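Local coordinates for protein UDP-glucose 6-dehydrogenase (Pyrobaculum islandicum, PDB 3VTF) that probably catalyses the NAD-dependent oxidation of UDP-glucose to UDP-glucuronate, a step of nucleotide-sugar biosynthesis, at residues Leu27-Val32 / Gly49-Pro54; Glu58-Gly63 / Leu85-Ser90; Ser23-Gly28 / Asp99-Ala104. All coordinates share one frame; numbering follows the deposited sequence.

Interaction 1: Leu27-Val32 / Gly49-Pro54; sequences LGLGYV and GYDVNP
G28 and L29 each turn a backbone amide toward segment 49-54. The N of G28 donates to the carbonyl O of Y50 at 2.9 Å, almost straight at 169°, one of the two bonds that make the parallel bridge of L27 with Y50. The N of L29 instead meets a side chain: it lies 2.7 Å from OD1 of D51, on that oxygen's anti lone pair. D51 holds CG anti to its backbone N (chi1 -168°), which helps bring OD1 to this amide. OD2 of D51 accepts the N of N53 at 2.9 Å in an Asx turn, so bonds at both oxygens fix the rotation of the group. This is the heart of a Rossmann beta-alpha-beta unit (strand 23-27, helix 31-43, strand 46-50): the turn fits the GxGxxG pattern, and D51, just past the second strand, is the predicted NAD(+)-binding acid. With phi at 106°, a CB on G28 would collide with the carbonyl O of L27. L29 packs over the carbonyl group of Y50 in van der Waals contact, CG 3.6 Å from its O. The apolar pair is CD2 of L27 with CB of Y50 at 3.8 Å. L60, from helix 54-61, packs on L29.

Interaction 2: Glu58-Gly63 / Leu85-Ser90; sequences ERLRAG and LSFAES
R61 and F87 bring their CA atoms to 7.0 Å where the end of helix 54-61, closed by a Schellman motif at G63, passes strand 85-87. Side chains fill the gap between the two backbones. L60 holds its CB in an off-centre CH-pi contact, 4.3 Å from the centroid of the F87 ring. R61 runs past the same ring in the opposite direction, extended from CG to NE, with its CG 3.7 Å from CD2 of F87 and its guanidinium plane turned 80° from the ring. That course delivers NH2 of R61 to the carbonyl O of F87 at 2.8 Å, approaching from above the carbonyl plane. The same NH2 forms a salt bridge with OE2 of E89 at 2.9 Å, with a weak bond from NH1 to the same OE2. E89 can reach it because its chain is bent at chi2 (-61°), and its carboxylate lies only 26° from the guanidinium plane. A water accepts from NE of R61 and from the N of F87, each at 3.1 Å, so strand backbone and arginine are joined at two places. Were F87 an alanine, L60 would probably face a gap beside its CB and the aliphatic part of R61 would be less supported, though its guanidinium would still be bonded. Helix 72-81 adds L76 against L60 and L80 against F87, and L29 of the glycine-rich turn touches both residues. The arrangement belongs to the edge of a Rossmann sheet, where strand 85-87 is reached from strand 46-50 by a helical crossover that packs on the outermost strand.

Interaction 3: Ser23-Gly28 / Asp99-Ala104; sequences SLSVLG and DATFIA
L24 and F102 lean together on one face of a parallel strand pair, with CD1 of L24 4.1 Å from CE2 of the ring. F102 has its CG anti to the carbonyl carbon (chi1 -69°), which swings the ring back toward segment 23-28; there its edge meets the carbonyl O of S25 in the ring plane, CD2 standing 3.7 Å from that oxygen. A100 and V26 share this face, the first against CD2 of L24 and the second with CG2 near CB of F102. Helix 199-208 covers it through F204 and L205, and the ring of F40 meets that of F102 at a slant.

S25, L27 and T101 look to the other face, toward helices 91-96 and 118-134. T101 divides its branches there. CG2 approaches CG of L27 at 3.6 Å, while OG1 points to OG of S25, apparently as its donor, although the position of OG1 is less certain. S25 holds OG between its backbone N and carbonyl carbon (chi1 42°), and OG has a further partner in OG1 of T98.

Between the faces runs the backbone ladder. It starts with the N of D99 on the O of S23, nearly straight at 174°. The strands then alternate: the N of S25 donates to the O of A100 at 2.8 Å, the O of S25 takes the N of F102, the O of F102 takes the N of L27, and the O of L27 takes the N of A104. At the S23 end a water accepts from the N of S23 and donates to OD2 of D99, whose OD1 is paired with K134. Chemically, the buried backbone is largely satisfied by neighbouring strands, so both faces can be largely apolar, with the serine hydroxyl probably satisfied mainly by T98 and charge confined to the strand start.

Overall arrangement
All three contacts belong to one NAD-binding Rossmann domain and reach one sheet. Interactions 1 and 3 are buried and share L27 and G28: strand 23-27 pairs with strand 100-103 along one edge and strand 46-50 along the other. Interaction 3 is mostly backbone ladder between apolar faces, whereas interaction 1, where the strands run out, passes to a carboxylate that accepts from the glycine-rich turn. Interaction 2 lies about 10 Å, centre to centre, from interaction 1 and is only partly buried. It joins helix 54-61 to the outermost strand 85-87 by an aromatic contact inside and a salt bridge outside. G49 bonds to S86 and A88, linking interactions 1 and 2 through the sheet.

Interaction 1: Leu27-Val32 / Gly49-Pro54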
ATOM      1  N   LEU A  27      26.489 -16.189 -11.798  1.00 22.85           N
ATOM      2  CA  LEU A  27      26.462 -15.932 -13.271  1.00 24.58           C
ATOM      3  C   LEU A  27      25.629 -14.702 -13.512  1.00 23.40           C
ATOM      4  O   LEU A  27      24.425 -14.665 -13.181  1.00 22.54           O
ATOM      5  CB  LEU A  27      25.831 -17.121 -14.018  1.00 21.97           C
ATOM      6  CG  LEU A  27      26.574 -18.447 -13.799  1.00 26.78           C
ATOM      7  CD1 LEU A  27      25.881 -19.478 -14.712  1.00 23.09           C
ATOM      8  CD2 LEU A  27      28.071 -18.270 -14.223  1.00 28.00           C
ATOM      9  N   GLY A  28      26.246 -13.681 -14.107  1.00 23.60           N
ATOM     10  CA  GLY A  28      25.549 -12.456 -14.391  1.00 22.00           C
ATOM     11  C   GLY A  28      26.046 -11.447 -13.383  1.00 25.21           C
ATOM     12  O   GLY A  28      25.753 -11.522 -12.178  1.00 23.19           O
ATOM     13  N   LEU A  29      26.778 -10.473 -13.867  1.00 22.29           N
ATOM     14  CA  LEU A  29      27.411  -9.518 -12.958  1.00 25.69           C
ATOM     15  C   LEU A  29      26.904  -8.103 -13.180  1.00 29.76           C
ATOM     16  O   LEU A  29      27.720  -7.215 -13.220  1.00 29.41           O
ATOM     17  CB  LEU A  29      28.951  -9.603 -13.028  1.00 29.26           C
ATOM     18  CG  LEU A  29      29.544 -10.989 -12.631  1.00 30.88           C
ATOM     19  CD1 LEU A  29      31.048 -11.136 -12.995  1.00 27.21           C
ATOM     20  CD2 LEU A  29      29.305 -11.314 -11.142  1.00 26.61           C
ATOM     21  N   GLY A  30      25.564  -7.904 -13.288  1.00 26.42           N
ATOM     22  CA  GLY A  30      24.947  -6.579 -13.181  1.00 24.80           C
ATOM     23  C   GLY A  30      25.068  -6.174 -11.701  1.00 26.20           C
ATOM     24  O   GLY A  30      25.769  -6.816 -10.866  1.00 25.55           O
ATOM     25  N   TYR A  31      24.326  -5.163 -11.292  1.00 24.96           N
ATOM     26  CA  TYR A  31      24.522  -4.769  -9.926  1.00 31.27           C
ATOM     27  C   TYR A  31      24.120  -5.866  -8.888  1.00 32.41           C
ATOM     28  O   TYR A  31      24.720  -5.979  -7.810  1.00 27.71           O
ATOM     29  CB  TYR A  31      23.947  -3.372  -9.637  1.00 35.86           C
ATOM     30  CG  TYR A  31      22.581  -3.414  -9.178  1.00 36.93           C
ATOM     31  CD1 TYR A  31      22.306  -3.432  -7.816  1.00 42.88           C
ATOM     32  CD2 TYR A  31      21.497  -3.461 -10.101  1.00 41.26           C
ATOM     33  CE1 TYR A  31      20.993  -3.507  -7.350  1.00 43.45           C
ATOM     34  CE2 TYR A  31      20.164  -3.521  -9.667  1.00 44.34           C
ATOM     35  CZ  TYR A  31      19.913  -3.549  -8.288  1.00 53.39           C
ATOM     36  OH  TYR A  31      18.586  -3.592  -7.858  1.00 63.75           O
ATOM     37  N   VAL A  32      23.081  -6.628  -9.185  1.00 25.00           N
ATOM     38  CA  VAL A  32      22.704  -7.763  -8.273  1.00 21.95           C
ATOM     39  C   VAL A  32      23.830  -8.819  -8.197  1.00 22.79           C
ATOM     40  O   VAL A  32      24.311  -9.148  -7.122  1.00 23.53           O
ATOM     41  CB  VAL A  32      21.378  -8.435  -8.699  1.00 24.69           C
ATOM     42  CG1 VAL A  32      21.095  -9.659  -7.813  1.00 22.27           C
ATOM     43  CG2 VAL A  32      20.233  -7.459  -8.463  1.00 23.72           C
ATOM     44  N   GLY A  49      32.924 -15.742  -9.908  1.00 23.98           N
ATOM     45  CA  GLY A  49      31.945 -15.037 -10.726  1.00 22.51           C
ATOM     46  C   GLY A  49      32.203 -15.197 -12.201  1.00 27.31           C
ATOM     47  O   GLY A  49      33.319 -15.580 -12.614  1.00 26.41           O
ATOM     48  N   TYR A  50      31.179 -14.902 -12.991  1.00 25.66           N
ATOM     49  CA  TYR A  50      31.336 -14.912 -14.462  1.00 26.46           C
ATOM     50  C   TYR A  50      30.275 -14.029 -15.026  1.00 26.85           C
ATOM     51  O   TYR A  50      29.130 -13.997 -14.502  1.00 25.42           O
ATOM     52  CB  TYR A  50      31.248 -16.363 -15.000  1.00 26.96           C
ATOM     53  CG  TYR A  50      31.411 -16.382 -16.488  1.00 29.94           C
ATOM     54  CD1 TYR A  50      32.706 -16.289 -17.070  1.00 30.28           C
ATOM     55  CD2 TYR A  50      30.298 -16.381 -17.329  1.00 26.81           C
ATOM     56  CE1 TYR A  50      32.857 -16.266 -18.474  1.00 31.24           C
ATOM     57  CE2 TYR A  50      30.442 -16.336 -18.736  1.00 28.81           C
ATOM     58  CZ  TYR A  50      31.748 -16.288 -19.271  1.00 29.60           C
ATOM     59  OH  TYR A  50      31.929 -16.272 -20.638  1.00 32.18           O
ATOM     60  N   ASP A  51      30.592 -13.343 -16.121  1.00 26.13           N
ATOM     61  CA  ASP A  51      29.610 -12.611 -16.885  1.00 25.30           C
ATOM     62  C   ASP A  51      29.850 -12.819 -18.383  1.00 29.79           C
ATOM     63  O   ASP A  51      31.012 -13.052 -18.808  1.00 27.14           O
ATOM     64  CB  ASP A  51      29.758 -11.114 -16.592  1.00 26.74           C
ATOM     65  CG  ASP A  51      28.617 -10.307 -17.115  1.00 29.08           C
ATOM     66  OD1 ASP A  51      27.630 -10.137 -16.381  1.00 28.08           O
ATOM     67  OD2 ASP A  51      28.694  -9.776 -18.239  1.00 29.46           O
ATOM     68  N   VAL A  52      28.795 -12.730 -19.171  1.00 26.12           N
ATOM     69  CA  VAL A  52      28.916 -12.898 -20.641  1.00 27.86           C
ATOM     70  C   VAL A  52      29.893 -11.834 -21.232  1.00 32.67           C
ATOM     71  O   VAL A  52      30.479 -12.052 -22.269  1.00 33.04           O
ATOM     72  CB  VAL A  52      27.513 -12.783 -21.330  1.00 27.65           C
ATOM     73  CG1 VAL A  52      26.953 -11.374 -21.147  1.00 28.23           C
ATOM     74  CG2 VAL A  52      27.543 -13.180 -22.836  1.00 28.22           C
ATOM     75  N   ASN A  53      30.068 -10.696 -20.568  1.00 31.42           N
ATOM     76  CA  ASN A  53      30.880  -9.624 -21.169  1.00 30.22           C
ATOM     77  C   ASN A  53      32.319  -9.681 -20.644  1.00 31.53           C
ATOM     78  O   ASN A  53      32.535  -9.421 -19.485  1.00 30.25           O
ATOM     79  CB  ASN A  53      30.160  -8.316 -20.941  1.00 29.08           C
ATOM     80  CG  ASN A  53      30.904  -7.110 -21.543  1.00 37.95           C
ATOM     81  OD1 ASN A  53      32.120  -7.131 -21.714  1.00 35.85           O
ATOM     82  ND2 ASN A  53      30.147  -6.065 -21.880  1.00 32.88           N
ATOM     83  N   PRO A  54      33.323 -10.064 -21.492  1.00 36.78           N
ATOM     84  CA  PRO A  54      34.661 -10.279 -20.979  1.00 33.91           C
ATOM     85  C   PRO A  54      35.249  -8.964 -20.418  1.00 34.22           C
ATOM     86  O   PRO A  54      36.100  -9.004 -19.486  1.00 34.47           O
ATOM     87  CB  PRO A  54      35.421 -10.801 -22.212  1.00 38.74           C
ATOM     88  CG  PRO A  54      34.652 -10.276 -23.380  1.00 33.28           C
ATOM     89  CD  PRO A  54      33.246 -10.398 -22.924  1.00 34.20           C
TER

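Interaction 2: Glu58-Gly63 / Leu85-Ser90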
ATOM      1  N   GLU A  58      37.269  -8.492 -16.847  1.00 37.22           N
ATOM      2  CA  GLU A  58      38.610  -7.917 -16.852  1.00 39.11           C
ATOM      3  C   GLU A  58      38.685  -6.717 -15.918  1.00 34.70           C
ATOM      4  O   GLU A  58      39.639  -6.564 -15.186  1.00 36.22           O
ATOM      5  CB  GLU A  58      39.008  -7.455 -18.262  1.00 35.08           C
ATOM      6  CG  GLU A  58      39.373  -8.544 -19.260  1.00 45.14           C
ATOM      7  CD  GLU A  58      39.680  -7.982 -20.642  1.00 63.16           C
ATOM      8  OE1 GLU A  58      38.966  -8.315 -21.614  1.00 61.39           O
ATOM      9  OE2 GLU A  58      40.637  -7.192 -20.751  1.00 64.46           O
ATOM     10  N   ARG A  59      37.674  -5.861 -15.968  1.00 35.20           N
ATOM     11  CA  ARG A  59      37.616  -4.714 -15.078  1.00 34.89           C
ATOM     12  C   ARG A  59      37.476  -5.097 -13.614  1.00 34.86           C
ATOM     13  O   ARG A  59      38.160  -4.549 -12.768  1.00 36.69           O
ATOM     14  CB  ARG A  59      36.501  -3.763 -15.498  1.00 36.44           C
ATOM     15  CG  ARG A  59      36.943  -2.747 -16.536  1.00 46.35           C
ATOM     16  CD  ARG A  59      35.826  -1.804 -16.919  1.00 48.82           C
ATOM     17  NE  ARG A  59      34.822  -2.481 -17.713  1.00 56.14           N
ATOM     18  CZ  ARG A  59      33.776  -1.883 -18.253  1.00 56.96           C
ATOM     19  NH1 ARG A  59      32.906  -2.583 -18.972  1.00 49.82           N
ATOM     20  NH2 ARG A  59      33.605  -0.584 -18.069  1.00 54.19           N
ATOM     21  N   LEU A  60      36.599  -6.054 -13.334  1.00 32.73           N
ATOM     22  CA  LEU A  60      36.364  -6.532 -11.982  1.00 28.72           C
ATOM     23  C   LEU A  60      37.605  -7.217 -11.388  1.00 29.36           C
ATOM     24  O   LEU A  60      37.900  -7.063 -10.215  1.00 28.40           O
ATOM     25  CB  LEU A  60      35.111  -7.406 -11.895  1.00 28.28           C
ATOM     26  CG  LEU A  60      33.731  -6.775 -12.075  1.00 28.34           C
ATOM     27  CD1 LEU A  60      32.659  -7.849 -12.098  1.00 25.33           C
ATOM     28  CD2 LEU A  60      33.426  -5.755 -10.997  1.00 26.77           C
ATOM     29  N   ARG A  61      38.315  -7.977 -12.205  1.00 28.44           N
ATOM     30  CA  ARG A  61      39.566  -8.575 -11.754  1.00 34.22           C
ATOM     31  C   ARG A  61      40.559  -7.469 -11.381  1.00 36.04           C
ATOM     32  O   ARG A  61      41.407  -7.662 -10.521  1.00 33.20           O
ATOM     33  CB  ARG A  61      40.179  -9.389 -12.871  1.00 32.96           C
ATOM     34  CG  ARG A  61      39.676 -10.810 -12.896  1.00 36.88           C
ATOM     35  CD  ARG A  61      40.194 -11.427 -14.163  1.00 38.49           C
ATOM     36  NE  ARG A  61      39.868 -12.837 -14.206  1.00 37.20           N
ATOM     37  CZ  ARG A  61      39.789 -13.522 -15.322  1.00 40.80           C
ATOM     38  NH1 ARG A  61      40.029 -12.931 -16.511  1.00 39.85           N
ATOM     39  NH2 ARG A  61      39.526 -14.794 -15.232  1.00 38.78           N
ATOM     40  N   ALA A  62      40.442  -6.329 -12.044  1.00 34.94           N
ATOM     41  CA  ALA A  62      41.389  -5.217 -11.820  1.00 40.13           C
ATOM     42  C   ALA A  62      40.893  -4.374 -10.649  1.00 40.22           C
ATOM     43  O   ALA A  62      41.481  -3.374 -10.281  1.00 39.61           O
ATOM     44  CB  ALA A  62      41.567  -4.405 -13.122  1.00 38.61           C
ATOM     45  N   GLY A  63      39.789  -4.762 -10.024  1.00 36.10           N
ATOM     46  CA  GLY A  63      39.301  -3.945  -8.932  1.00 33.73           C
ATOM     47  C   GLY A  63      38.571  -2.671  -9.398  1.00 35.87           C
ATOM     48  O   GLY A  63      38.356  -1.791  -8.592  1.00 33.24           O
ATOM     49  N   LEU A  85      37.577 -14.173  -3.721  1.00 28.53           N
ATOM     50  CA  LEU A  85      36.823 -13.884  -4.925  1.00 27.90           C
ATOM     51  C   LEU A  85      37.658 -14.022  -6.147  1.00 31.00           C
ATOM     52  O   LEU A  85      38.675 -13.342  -6.248  1.00 29.47           O
ATOM     53  CB  LEU A  85      36.329 -12.400  -4.893  1.00 27.18           C
ATOM     54  CG  LEU A  85      35.577 -11.814  -6.094  1.00 28.73           C
ATOM     55  CD1 LEU A  85      34.332 -12.726  -6.432  1.00 25.74           C
ATOM     56  CD2 LEU A  85      35.077 -10.391  -5.743  1.00 21.91           C
ATOM     57  N   SER A  86      37.202 -14.769  -7.160  1.00 27.15           N
ATOM     58  CA  SER A  86      37.923 -14.833  -8.415  1.00 30.24           C
ATOM     59  C   SER A  86      36.915 -14.853  -9.524  1.00 33.73           C
ATOM     60  O   SER A  86      35.685 -14.964  -9.283  1.00 28.26           O
ATOM     61  CB  SER A  86      38.796 -16.131  -8.486  1.00 30.94           C
ATOM     62  OG  SER A  86      37.982 -17.295  -8.290  1.00 33.89           O
ATOM     63  N   PHE A  87      37.390 -14.772 -10.759  1.00 31.69           N
ATOM     64  CA  PHE A  87      36.464 -14.855 -11.881  1.00 29.82           C
ATOM     65  C   PHE A  87      36.870 -15.917 -12.901  1.00 39.88           C
ATOM     66  O   PHE A  87      38.093 -16.075 -13.171  1.00 33.53           O
ATOM     67  CB  PHE A  87      36.338 -13.476 -12.550  1.00 29.98           C
ATOM     68  CG  PHE A  87      35.864 -12.433 -11.618  1.00 29.36           C
ATOM     69  CD1 PHE A  87      34.482 -12.218 -11.433  1.00 27.76           C
ATOM     70  CD2 PHE A  87      36.770 -11.733 -10.805  1.00 31.49           C
ATOM     71  CE1 PHE A  87      34.044 -11.273 -10.501  1.00 31.66           C
ATOM     72  CE2 PHE A  87      36.327 -10.766  -9.884  1.00 31.71           C
ATOM     73  CZ  PHE A  87      34.971 -10.530  -9.739  1.00 27.37           C
ATOM     74  N   ALA A  88      35.885 -16.624 -13.493  1.00 33.06           N
ATOM     75  CA  ALA A  88      36.224 -17.799 -14.351  1.00 33.33           C
ATOM     76  C   ALA A  88      36.348 -17.342 -15.791  1.00 30.87           C
ATOM     77  O   ALA A  88      35.898 -16.264 -16.129  1.00 29.80           O
ATOM     78  CB  ALA A  88      35.190 -18.949 -14.253  1.00 26.77           C
ATOM     79  N   GLU A  89      36.919 -18.213 -16.641  1.00 33.64           N
ATOM     80  CA  GLU A  89      36.971 -17.963 -18.092  1.00 36.86           C
ATOM     81  C   GLU A  89      35.703 -18.416 -18.765  1.00 32.99           C
ATOM     82  O   GLU A  89      35.453 -18.061 -19.921  1.00 30.93           O
ATOM     83  CB  GLU A  89      38.176 -18.733 -18.721  1.00 41.16           C
ATOM     84  CG  GLU A  89      39.510 -18.241 -18.228  1.00 47.58           C
ATOM     85  CD  GLU A  89      39.695 -16.775 -18.587  1.00 58.61           C
ATOM     86  OE1 GLU A  89      39.320 -16.336 -19.705  1.00 57.53           O
ATOM     87  OE2 GLU A  89      40.199 -16.031 -17.726  1.00 63.43           O
ATOM     88  N   SER A  90      34.843 -19.196 -18.066  1.00 31.00           N
ATOM     89  CA  SER A  90      33.571 -19.551 -18.716  1.00 29.29           C
ATOM     90  C   SER A  90      32.524 -19.841 -17.630  1.00 25.19           C
ATOM     91  O   SER A  90      32.908 -20.072 -16.503  1.00 23.99           O
ATOM     92  CB  SER A  90      33.710 -20.803 -19.630  1.00 29.24           C
ATOM     93  OG  SER A  90      33.865 -21.934 -18.849  1.00 28.03           O
TER
HETATM   94  O   HOH W   1      40.283 -13.913 -11.288  1.00 19.38           O

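Interaction 3: Ser23-Gly28 / Asp99-Ala104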
ATOM      1  N   SER A  23      31.404 -22.878  -1.320  1.00 22.85           N
ATOM      2  CA  SER A  23      31.976 -22.526  -2.639  1.00 22.96           C
ATOM      3  C   SER A  23      30.822 -22.199  -3.553  1.00 25.30           C
ATOM      4  O   SER A  23      29.977 -23.064  -3.827  1.00 22.71           O
ATOM      5  CB  SER A  23      32.817 -23.685  -3.285  1.00 24.47           C
ATOM      6  OG  SER A  23      33.758 -24.107  -2.308  1.00 31.43           O
ATOM      7  N   LEU A  24      30.736 -20.934  -3.938  1.00 22.80           N
ATOM      8  CA  LEU A  24      29.561 -20.405  -4.625  1.00 23.03           C
ATOM      9  C   LEU A  24      30.010 -19.768  -5.896  1.00 23.55           C
ATOM     10  O   LEU A  24      31.030 -19.024  -5.953  1.00 26.20           O
ATOM     11  CB  LEU A  24      28.910 -19.282  -3.773  1.00 21.90           C
ATOM     12  CG  LEU A  24      28.595 -19.675  -2.339  1.00 21.86           C
ATOM     13  CD1 LEU A  24      28.043 -18.482  -1.522  1.00 20.77           C
ATOM     14  CD2 LEU A  24      27.651 -20.918  -2.220  1.00 20.93           C
ATOM     15  N   SER A  25      29.216 -19.953  -6.916  1.00 19.55           N
ATOM     16  CA  SER A  25      29.440 -19.204  -8.159  1.00 21.65           C
ATOM     17  C   SER A  25      28.285 -18.228  -8.418  1.00 20.88           C
ATOM     18  O   SER A  25      27.174 -18.447  -7.948  1.00 19.39           O
ATOM     19  CB  SER A  25      29.682 -20.179  -9.356  1.00 21.76           C
ATOM     20  OG  SER A  25      28.814 -21.286  -9.344  1.00 23.78           O
ATOM     21  N   VAL A  26      28.546 -17.153  -9.151  1.00 21.32           N
ATOM     22  CA  VAL A  26      27.505 -16.227  -9.559  1.00 21.11           C
ATOM     23  C   VAL A  26      27.610 -15.999 -11.068  1.00 22.71           C
ATOM     24  O   VAL A  26      28.731 -15.711 -11.564  1.00 24.57           O
ATOM     25  CB  VAL A  26      27.710 -14.857  -8.876  1.00 20.81           C
ATOM     26  CG1 VAL A  26      26.598 -13.908  -9.314  1.00 22.33           C
ATOM     27  CG2 VAL A  26      27.711 -15.057  -7.353  1.00 21.03           C
ATOM     28  N   LEU A  27      26.489 -16.189 -11.798  1.00 22.85           N
ATOM     29  CA  LEU A  27      26.462 -15.932 -13.271  1.00 24.58           C
ATOM     30  C   LEU A  27      25.629 -14.702 -13.512  1.00 23.40           C
ATOM     31  O   LEU A  27      24.425 -14.665 -13.181  1.00 22.54           O
ATOM     32  CB  LEU A  27      25.831 -17.121 -14.018  1.00 21.97           C
ATOM     33  CG  LEU A  27      26.574 -18.447 -13.799  1.00 26.78           C
ATOM     34  CD1 LEU A  27      25.881 -19.478 -14.712  1.00 23.09           C
ATOM     35  CD2 LEU A  27      28.071 -18.270 -14.223  1.00 28.00           C
ATOM     36  N   GLY A  28      26.246 -13.681 -14.107  1.00 23.60           N
ATOM     37  CA  GLY A  28      25.549 -12.456 -14.391  1.00 22.00           C
ATOM     38  C   GLY A  28      26.046 -11.447 -13.383  1.00 25.21           C
ATOM     39  O   GLY A  28      25.753 -11.522 -12.178  1.00 23.19           O
ATOM     40  N   ASP A  99      29.747 -25.389  -5.438  1.00 23.05           N
ATOM     41  CA  ASP A  99      28.675 -26.297  -5.064  1.00 22.80           C
ATOM     42  C   ASP A  99      27.287 -25.692  -5.226  1.00 22.89           C
ATOM     43  O   ASP A  99      26.303 -26.417  -5.248  1.00 23.66           O
ATOM     44  CB  ASP A  99      28.838 -26.699  -3.656  1.00 23.48           C
ATOM     45  CG  ASP A  99      30.045 -27.648  -3.481  1.00 28.35           C
ATOM     46  OD1 ASP A  99      30.253 -28.489  -4.377  1.00 26.05           O
ATOM     47  OD2 ASP A  99      30.722 -27.509  -2.467  1.00 30.00           O
ATOM     48  N   ALA A 100      27.207 -24.356  -5.350  1.00 25.71           N
ATOM     49  CA  ALA A 100      25.926 -23.729  -5.714  1.00 21.68           C
ATOM     50  C   ALA A 100      26.162 -22.537  -6.612  1.00 22.90           C
ATOM     51  O   ALA A 100      27.213 -21.860  -6.504  1.00 23.35           O
ATOM     52  CB  ALA A 100      25.244 -23.266  -4.396  1.00 17.40           C
ATOM     53  N   THR A 101      25.252 -22.306  -7.577  1.00 19.55           N
ATOM     54  CA  THR A 101      25.444 -21.211  -8.557  1.00 18.66           C
ATOM     55  C   THR A 101      24.213 -20.286  -8.423  1.00 20.84           C
ATOM     56  O   THR A 101      23.061 -20.768  -8.500  1.00 21.90           O
ATOM     57  CB  THR A 101      25.455 -21.753  -9.994  1.00 21.97           C
ATOM     58  OG1 THR A 101      26.624 -22.574 -10.125  1.00 23.01           O
ATOM     59  CG2 THR A 101      25.511 -20.582 -11.094  1.00 19.62           C
ATOM     60  N   PHE A 102      24.467 -19.000  -8.130  1.00 19.40           N
ATOM     61  CA  PHE A 102      23.394 -17.992  -8.178  1.00 19.21           C
ATOM     62  C   PHE A 102      23.213 -17.462  -9.591  1.00 20.83           C
ATOM     63  O   PHE A 102      24.117 -16.831 -10.173  1.00 20.02           O
ATOM     64  CB  PHE A 102      23.767 -16.837  -7.220  1.00 18.55           C
ATOM     65  CG  PHE A 102      23.706 -17.305  -5.770  1.00 20.07           C
ATOM     66  CD1 PHE A 102      22.589 -17.007  -4.995  1.00 20.19           C
ATOM     67  CD2 PHE A 102      24.745 -18.043  -5.198  1.00 22.79           C
ATOM     68  CE1 PHE A 102      22.487 -17.472  -3.710  1.00 21.33           C
ATOM     69  CE2 PHE A 102      24.641 -18.515  -3.892  1.00 23.66           C
ATOM     70  CZ  PHE A 102      23.527 -18.230  -3.148  1.00 21.62           C
ATOM     71  N   ILE A 103      22.030 -17.658 -10.166  1.00 18.00           N
ATOM     72  CA  ILE A 103      21.816 -17.095 -11.489  1.00 18.50           C
ATOM     73  C   ILE A 103      21.262 -15.713 -11.261  1.00 19.59           C
ATOM     74  O   ILE A 103      20.154 -15.545 -10.658  1.00 18.52           O
ATOM     75  CB  ILE A 103      20.815 -17.958 -12.294  1.00 18.81           C
ATOM     76  CG1 ILE A 103      21.444 -19.354 -12.546  1.00 18.81           C
ATOM     77  CG2 ILE A 103      20.324 -17.240 -13.583  1.00 19.19           C
ATOM     78  CD1 ILE A 103      20.402 -20.321 -13.162  1.00 19.82           C
ATOM     79  N   ALA A 104      21.968 -14.718 -11.817  1.00 18.84           N
ATOM     80  CA  ALA A 104      21.581 -13.317 -11.595  1.00 22.03           C
ATOM     81  C   ALA A 104      21.556 -12.555 -12.889  1.00 22.92           C
ATOM     82  O   ALA A 104      21.766 -11.350 -12.887  1.00 23.38           O
ATOM     83  CB  ALA A 104      22.542 -12.614 -10.586  1.00 21.11           C
TER
HETATM   84  O   HOH W   2      30.246 -25.449  -0.736  1.00 25.98           O